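Lmo1499 protein (Listeria monocytogenes, PDB 4IIW) probably acts as a membrane-bound lytic transglycosylase that cuts nascent peptidoglycan strands within the chain and so ends their elongation. Local coordinates at residues Leu111-Gly116 against Asp120-Arg125; Lys140-Pro145 against Gln192-Met197; Pro171-Leu176 against Val262-Gly267. One frame throughout, in Å; residues are numbered along the deposited sequence.

Interaction 1: residues Leu111-Gly116 against Asp120-Arg125; sequences LVIPEG and DQIADR
L111 opens the contact by packing its CD1 methyl on R125, with L111 CD1 3.9 Å from R125 CB and also beside the arginine's carbonyl. The branch gets there because CG stands anti to the backbone N (chi1 -179°), while the CD2 branch packs towards I193 and M197 of helix 190-204. V112 contributes mainly its carbonyl. R125 NE donates to V112 O over 3.3 Å, a weak bond, since the N-H points well off line at 127° and the oxygen lies oblique to the guanidinium. The arginine reaches back over the strand by bending at both chi2 and chi3.

I113 fills the apolar middle. Its CD1 touches both I122 CG2 and R125 CB, each 3.8 Å away, while I113 CG2 meets I122 CG1 at 3.8 Å. The two isoleucines cross at about a right angle, and M197 packs on both. P114 then covers one face of the R125 guanidinium: its CD rides 4.0 Å above the plane, offset toward the rim, and P114 CG is 3.8 Å from R125 NH1. At the far end G116 O and Q121 OE1 come near each other, but each oxygen has a donor of its own, K231 NZ for the carbonyl and T118 N for the side-chain oxygen of Q121.

L111 and I113 also pair through their backbones with Y181 and A179. A short antiparallel strand pair, 111-112 with 180-181, is thus packed against helix 119-129, which follows the first strand within a few residues. The turn end of this contact, at G116, lies about 11 Å from the side chain of E232, the predicted catalytically important glutamate.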
# COMPACT_ATOMS: atom_id res chain seq x y z
N LEU B 111 -37.44 -15.43 18.29
CA LEU B 111 -36.75 -16.63 18.75
C LEU B 111 -37.42 -17.87 18.16
O LEU B 111 -38.50 -18.25 18.62
CB LEU B 111 -36.78 -16.69 20.26
CG LEU B 111 -36.08 -17.86 20.93
CD1 LEU B 111 -34.65 -18.10 20.38
CD2 LEU B 111 -36.05 -17.59 22.44
N VAL B 112 -36.81 -18.48 17.14
CA VAL B 112 -37.37 -19.65 16.49
C VAL B 112 -36.71 -20.93 17.01
O VAL B 112 -35.50 -21.04 17.01
CB VAL B 112 -37.19 -19.59 14.96
CG1 VAL B 112 -37.90 -20.76 14.29
CG2 VAL B 112 -37.71 -18.25 14.41
N ILE B 113 -37.52 -21.89 17.46
CA ILE B 113 -37.00 -23.16 17.96
C ILE B 113 -37.56 -24.30 17.09
O ILE B 113 -38.74 -24.65 17.18
CB ILE B 113 -37.38 -23.41 19.44
CG1 ILE B 113 -36.86 -22.27 20.33
CG2 ILE B 113 -36.82 -24.72 19.90
CD1 ILE B 113 -35.35 -22.12 20.34
N PRO B 114 -36.72 -24.89 16.24
CA PRO B 114 -37.20 -25.96 15.39
C PRO B 114 -37.30 -27.33 16.08
O PRO B 114 -36.80 -27.53 17.19
CB PRO B 114 -36.15 -26.04 14.27
CG PRO B 114 -35.14 -24.93 14.54
CD PRO B 114 -35.31 -24.58 15.99
N GLU B 115 -37.96 -28.25 15.39
CA GLU B 115 -38.09 -29.63 15.81
C GLU B 115 -36.74 -30.35 15.74
O GLU B 115 -35.87 -29.99 14.95
CB GLU B 115 -39.01 -30.36 14.85
CG GLU B 115 -40.37 -29.76 14.72
CD GLU B 115 -41.13 -30.34 13.54
OE1 GLU B 115 -40.60 -31.25 12.86
OE2 GLU B 115 -42.27 -29.88 13.30
N GLY B 116 -36.58 -31.39 16.55
CA GLY B 116 -35.35 -32.18 16.54
C GLY B 116 -34.18 -31.53 17.23
O GLY B 116 -33.04 -31.99 17.10
N ASP B 120 -29.12 -28.08 24.22
CA ASP B 120 -27.88 -27.35 23.90
C ASP B 120 -28.11 -26.39 22.72
O ASP B 120 -27.69 -25.23 22.75
CB ASP B 120 -26.72 -28.30 23.58
CG ASP B 120 -25.37 -27.71 23.95
OD1 ASP B 120 -25.05 -27.73 25.17
OD2 ASP B 120 -24.61 -27.27 23.05
N GLN B 121 -28.80 -26.89 21.70
CA GLN B 121 -29.09 -26.12 20.49
C GLN B 121 -30.09 -25.00 20.77
O GLN B 121 -30.00 -23.91 20.20
CB GLN B 121 -29.60 -27.04 19.37
CG GLN B 121 -28.57 -28.07 18.92
CD GLN B 121 -29.12 -29.15 18.00
OE1 GLN B 121 -30.20 -29.69 18.22
NE2 GLN B 121 -28.35 -29.50 16.98
N ILE B 122 -31.04 -25.28 21.67
CA ILE B 122 -32.02 -24.28 22.06
C ILE B 122 -31.25 -23.18 22.77
O ILE B 122 -31.54 -22.00 22.60
CB ILE B 122 -33.12 -24.87 22.97
CG1 ILE B 122 -33.96 -25.89 22.17
CG2 ILE B 122 -34.06 -23.77 23.52
CD1 ILE B 122 -34.97 -26.68 23.01
N ALA B 123 -30.24 -23.56 23.55
CA ALA B 123 -29.45 -22.58 24.28
C ALA B 123 -28.76 -21.59 23.33
O ALA B 123 -28.64 -20.40 23.64
CB ALA B 123 -28.43 -23.28 25.17
N ASP B 124 -28.33 -22.09 22.16
CA ASP B 124 -27.69 -21.25 21.13
C ASP B 124 -28.70 -20.27 20.55
O ASP B 124 -28.43 -19.08 20.44
CB ASP B 124 -27.16 -22.10 19.97
CG ASP B 124 -26.01 -23.01 20.36
OD1 ASP B 124 -25.12 -22.61 21.14
OD2 ASP B 124 -25.98 -24.14 19.83
N ARG B 125 -29.87 -20.77 20.17
CA ARG B 125 -30.88 -19.90 19.58
C ARG B 125 -31.24 -18.81 20.59
O ARG B 125 -31.40 -17.63 20.22
CB ARG B 125 -32.09 -20.70 19.12
CG ARG B 125 -31.75 -21.80 18.08
CD ARG B 125 -31.33 -21.25 16.72
NE ARG B 125 -32.47 -21.09 15.81
CZ ARG B 125 -32.62 -21.73 14.64
NH1 ARG B 125 -33.70 -21.51 13.90
NH2 ARG B 125 -31.69 -22.56 14.19

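Interaction 2: residues Lys140-Pro145 against Gln192-Met197; sequences KTMDDP and QIITEM
T141 OG1 lies within hydrogen-bonding distance of two oxygens, D137 O one turn back in its own helix and E191 OE2 on the helix that faces it. The hydroxyl therefore ties helix 135-143 to helix 190-204, and the other branch of the same threonine does the apolar work: T141 CG2 packs 3.9 Å from I194 CD1.

I194 carries the other side of the contact. With chi2 at 161° its chain runs out extended from CB, carrying CD1 across the gap to reach M142 CG at 3.7 Å as well as the threonine methyl. Selenomethionine M142 meets it with the root of its side chain, and the extended remainder continues past toward L119 and I122 of helix 119-129. This is helix-to-helix packing in a small bundle, closest where the CA atoms of M142 and I194 come within 7.5 Å. F147, from the following helix 145-154, touches both T141 and I194 and covers the seam. D144 N bonds back to T141 O over 3.1 Å, and as N-cap of helix 145-154 the same aspartate turns OD2 onto F147 N.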
# COMPACT_ATOMS: atom_id res chain seq x y z
N LYS B 140 -27.12 -23.88 32.73
CA LYS B 140 -27.27 -24.09 34.16
C LYS B 140 -28.73 -23.91 34.60
O LYS B 140 -29.24 -24.69 35.38
CB LYS B 140 -26.38 -23.13 34.94
CG LYS B 140 -26.46 -23.37 36.44
CD LYS B 140 -25.47 -22.51 37.22
CE LYS B 140 -25.52 -22.87 38.70
NZ LYS B 140 -24.61 -22.05 39.52
N THR B 141 -29.39 -22.87 34.10
CA THR B 141 -30.77 -22.63 34.47
C THR B 141 -31.62 -23.83 34.07
O THR B 141 -32.43 -24.32 34.84
CB THR B 141 -31.36 -21.35 33.81
OG1 THR B 141 -30.68 -20.18 34.28
CG2 THR B 141 -32.82 -21.22 34.14
N MSE B 142 -31.41 -24.30 32.85
CA MSE B 142 -32.15 -25.45 32.35
C MSE B 142 -32.11 -26.61 33.32
O MSE B 142 -33.14 -27.21 33.60
CB MSE B 142 -31.61 -25.89 30.97
CG MSE B 142 -32.08 -25.00 29.82
SE MSE B 142 -31.13 -25.19 28.12
CE MSE B 142 -32.34 -24.13 27.01
N ASP B 143 -30.92 -26.92 33.83
CA ASP B 143 -30.71 -28.06 34.74
C ASP B 143 -30.73 -27.69 36.22
O ASP B 143 -30.47 -28.54 37.07
CB ASP B 143 -29.38 -28.80 34.39
CG ASP B 143 -29.45 -29.60 33.06
OD1 ASP B 143 -30.32 -29.31 32.20
OD2 ASP B 143 -28.62 -30.52 32.87
N ASP B 144 -31.04 -26.43 36.55
CA ASP B 144 -31.07 -26.01 37.96
C ASP B 144 -32.19 -26.74 38.75
O ASP B 144 -33.37 -26.62 38.43
CB ASP B 144 -31.25 -24.50 38.07
CG ASP B 144 -31.26 -24.00 39.50
OD1 ASP B 144 -30.22 -24.09 40.18
OD2 ASP B 144 -32.31 -23.49 39.95
N PRO B 145 -31.83 -27.50 39.79
CA PRO B 145 -32.83 -28.21 40.58
C PRO B 145 -34.03 -27.35 40.98
O PRO B 145 -35.17 -27.81 40.85
CB PRO B 145 -32.04 -28.66 41.82
CG PRO B 145 -30.67 -28.83 41.35
CD PRO B 145 -30.46 -27.79 40.25
N GLN B 192 -37.57 -16.88 32.21
CA GLN B 192 -38.81 -16.46 31.55
C GLN B 192 -38.98 -17.15 30.22
O GLN B 192 -40.05 -17.64 29.90
CB GLN B 192 -38.86 -14.93 31.32
CG GLN B 192 -40.11 -14.51 30.54
CD GLN B 192 -40.33 -12.99 30.38
OE1 GLN B 192 -41.26 -12.60 29.66
NE2 GLN B 192 -39.50 -12.14 31.02
N ILE B 193 -37.89 -17.18 29.45
CA ILE B 193 -37.91 -17.77 28.13
C ILE B 193 -38.20 -19.27 28.17
O ILE B 193 -39.10 -19.77 27.47
CB ILE B 193 -36.57 -17.56 27.44
CG1 ILE B 193 -36.34 -16.05 27.23
CG2 ILE B 193 -36.53 -18.31 26.11
CD1 ILE B 193 -34.97 -15.69 26.66
N ILE B 194 -37.44 -19.98 28.99
CA ILE B 194 -37.63 -21.41 29.12
C ILE B 194 -39.07 -21.69 29.57
O ILE B 194 -39.72 -22.58 29.04
CB ILE B 194 -36.59 -22.02 30.08
CG1 ILE B 194 -35.18 -21.81 29.51
CG2 ILE B 194 -36.83 -23.51 30.30
CD1 ILE B 194 -34.08 -21.93 30.54
N THR B 195 -39.57 -20.90 30.50
CA THR B 195 -40.93 -21.12 30.98
C THR B 195 -41.92 -21.04 29.83
O THR B 195 -42.83 -21.86 29.76
CB THR B 195 -41.33 -20.13 32.10
OG1 THR B 195 -40.48 -20.33 33.23
CG2 THR B 195 -42.82 -20.33 32.55
N GLU B 196 -41.76 -20.10 28.92
CA GLU B 196 -42.71 -20.00 27.80
C GLU B 196 -42.69 -21.24 26.91
O GLU B 196 -43.71 -21.64 26.37
CB GLU B 196 -42.48 -18.75 26.96
CG GLU B 196 -42.85 -17.48 27.69
CD GLU B 196 -44.33 -17.41 28.02
OE1 GLU B 196 -45.16 -17.41 27.08
OE2 GLU B 196 -44.65 -17.33 29.22
N MSE B 197 -41.53 -21.85 26.77
CA MSE B 197 -41.41 -23.04 25.95
C MSE B 197 -42.04 -24.23 26.66
O MSE B 197 -42.68 -25.08 26.01
CB MSE B 197 -39.95 -23.32 25.63
CG MSE B 197 -39.28 -22.17 24.89
SE MSE B 197 -37.38 -22.54 24.52
CE MSE B 197 -36.95 -20.86 23.66

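Interaction 3: residues Pro171-Leu176 against Val262-Gly267; sequences PLEGYL and VLYALG
The Y264 ring meets the E173 carboxylate at its edge, with E173 OE1 in the ring plane and the two planes 85° apart, nearly perpendicular. The phenol is the donor: Y264 OH donates a hydrogen bond to E173 OE1, and the modelled 2.5 Å is very short and, at this resolution, should not be read closely. The Y284 ring also meets that of Y264, at an inclination of about 55°.

E173 occupies the second position of a type II beta turn running from L172 to Y175, closed by Y175 N to L172 O at 2.8 Å, with G174 taking the positive phi. On the opposing side helix 259-265 ends in a Schellman motif at G267, whose N returns to Y264 O at 2.9 Å. K169 NZ binds A265 O at that same helix end. The Y264 side chain lies about 11 Å from that of E232, the glutamate predicted to be important for catalysis.

Glutamate and tyrosine reach for each other from opposite directions. Y264 has CG anti to the backbone N, chi1 -179°, which carries the ring away from the helix toward E173, while E173 bends at chi2 to turn its carboxylate onto the phenol. Its other oxygen, OE2, takes the backbone N of L119, so this buried carboxylate has both oxygens engaged.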
# COMPACT_ATOMS: atom_id res chain seq x y z
N PRO B 171 -32.91 -32.98 32.77
CA PRO B 171 -34.32 -33.13 33.11
C PRO B 171 -35.36 -32.62 32.10
O PRO B 171 -36.32 -33.33 31.83
CB PRO B 171 -34.43 -32.38 34.42
CG PRO B 171 -33.09 -32.56 35.03
CD PRO B 171 -32.14 -32.47 33.91
N LEU B 172 -35.17 -31.43 31.54
CA LEU B 172 -36.17 -30.84 30.63
C LEU B 172 -35.94 -31.16 29.15
O LEU B 172 -36.61 -30.61 28.26
CB LEU B 172 -36.27 -29.32 30.85
CG LEU B 172 -36.68 -28.90 32.27
CD1 LEU B 172 -36.55 -27.40 32.46
CD2 LEU B 172 -38.10 -29.32 32.59
N GLU B 173 -35.01 -32.06 28.87
CA GLU B 173 -34.76 -32.44 27.48
C GLU B 173 -36.09 -32.91 26.92
O GLU B 173 -36.74 -33.76 27.50
CB GLU B 173 -33.71 -33.54 27.39
CG GLU B 173 -33.20 -33.78 25.99
CD GLU B 173 -32.26 -32.67 25.50
OE1 GLU B 173 -31.12 -32.58 26.01
OE2 GLU B 173 -32.65 -31.93 24.58
N GLY B 174 -36.53 -32.30 25.84
CA GLY B 174 -37.79 -32.66 25.18
C GLY B 174 -39.02 -31.87 25.60
O GLY B 174 -40.06 -31.93 24.95
N TYR B 175 -38.90 -31.10 26.68
CA TYR B 175 -40.03 -30.33 27.22
C TYR B 175 -40.14 -28.87 26.77
O TYR B 175 -41.07 -28.17 27.14
CB TYR B 175 -40.03 -30.44 28.73
CG TYR B 175 -40.40 -31.80 29.23
CD1 TYR B 175 -39.45 -32.81 29.35
CD2 TYR B 175 -41.70 -32.09 29.60
CE1 TYR B 175 -39.80 -34.08 29.82
CE2 TYR B 175 -42.06 -33.35 30.08
CZ TYR B 175 -41.11 -34.34 30.19
OH TYR B 175 -41.50 -35.58 30.67
N LEU B 176 -39.20 -28.42 25.95
CA LEU B 176 -39.25 -27.06 25.38
C LEU B 176 -39.79 -27.18 23.94
O LEU B 176 -39.09 -27.61 23.04
CB LEU B 176 -37.86 -26.42 25.42
CG LEU B 176 -37.38 -26.02 26.82
CD1 LEU B 176 -37.52 -27.11 27.83
CD2 LEU B 176 -35.94 -25.53 26.74
N VAL B 262 -27.46 -42.80 20.54
CA VAL B 262 -26.04 -42.94 20.80
C VAL B 262 -25.36 -41.56 20.73
O VAL B 262 -24.58 -41.19 21.61
CB VAL B 262 -25.37 -43.92 19.82
CG1 VAL B 262 -23.84 -43.85 19.93
CG2 VAL B 262 -25.87 -45.33 20.06
N LEU B 263 -25.67 -40.79 19.69
CA LEU B 263 -25.11 -39.46 19.53
C LEU B 263 -25.50 -38.57 20.71
O LEU B 263 -24.68 -37.82 21.23
CB LEU B 263 -25.55 -38.82 18.21
CG LEU B 263 -25.09 -39.49 16.90
CD1 LEU B 263 -25.66 -38.74 15.71
CD2 LEU B 263 -23.56 -39.58 16.80
N TYR B 264 -26.76 -38.66 21.14
CA TYR B 264 -27.20 -37.87 22.27
C TYR B 264 -26.45 -38.29 23.53
O TYR B 264 -26.11 -37.44 24.36
CB TYR B 264 -28.70 -37.96 22.47
CG TYR B 264 -29.17 -37.13 23.63
CD1 TYR B 264 -29.35 -35.75 23.49
CD2 TYR B 264 -29.39 -37.70 24.88
CE1 TYR B 264 -29.77 -34.97 24.56
CE2 TYR B 264 -29.80 -36.93 25.95
CZ TYR B 264 -29.99 -35.56 25.79
OH TYR B 264 -30.39 -34.81 26.85
N ALA B 265 -26.19 -39.58 23.67
CA ALA B 265 -25.44 -40.11 24.81
C ALA B 265 -24.07 -39.42 24.91
O ALA B 265 -23.63 -39.08 26.01
CB ALA B 265 -25.25 -41.61 24.67
N LEU B 266 -23.42 -39.22 23.76
CA LEU B 266 -22.12 -38.56 23.70
C LEU B 266 -22.22 -37.04 23.73
O LEU B 266 -21.20 -36.35 23.66
CB LEU B 266 -21.38 -38.96 22.43
CG LEU B 266 -21.00 -40.42 22.22
CD1 LEU B 266 -20.45 -40.58 20.83
CD2 LEU B 266 -19.99 -40.90 23.25
N GLY B 267 -23.45 -36.52 23.81
CA GLY B 267 -23.66 -35.07 23.81
C GLY B 267 -22.90 -34.48 22.65
O GLY B 267 -22.14 -33.53 22.81

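In the fold
Following the chain from the N terminus, interaction 1 comes first and closes the shortest loop, with three residues between segments 111-116 and 120-125. The next helix, 135-143, opens interaction 2, which is completed 46 residues later on helix 190-204. Interaction 3 starts inside that span, at loop 171-176, and ends beyond it at helix 259-265, so 2 and 3 cross, whereas 1 precedes both in series. Interactions 1 and 2 share a core through M197, which reaches L111, I113 and I122, and L176 of loop 171-176 packs into it on I122, M142 and M197. Interaction 3 thereby joins this group of helices to the later helical part of the chain.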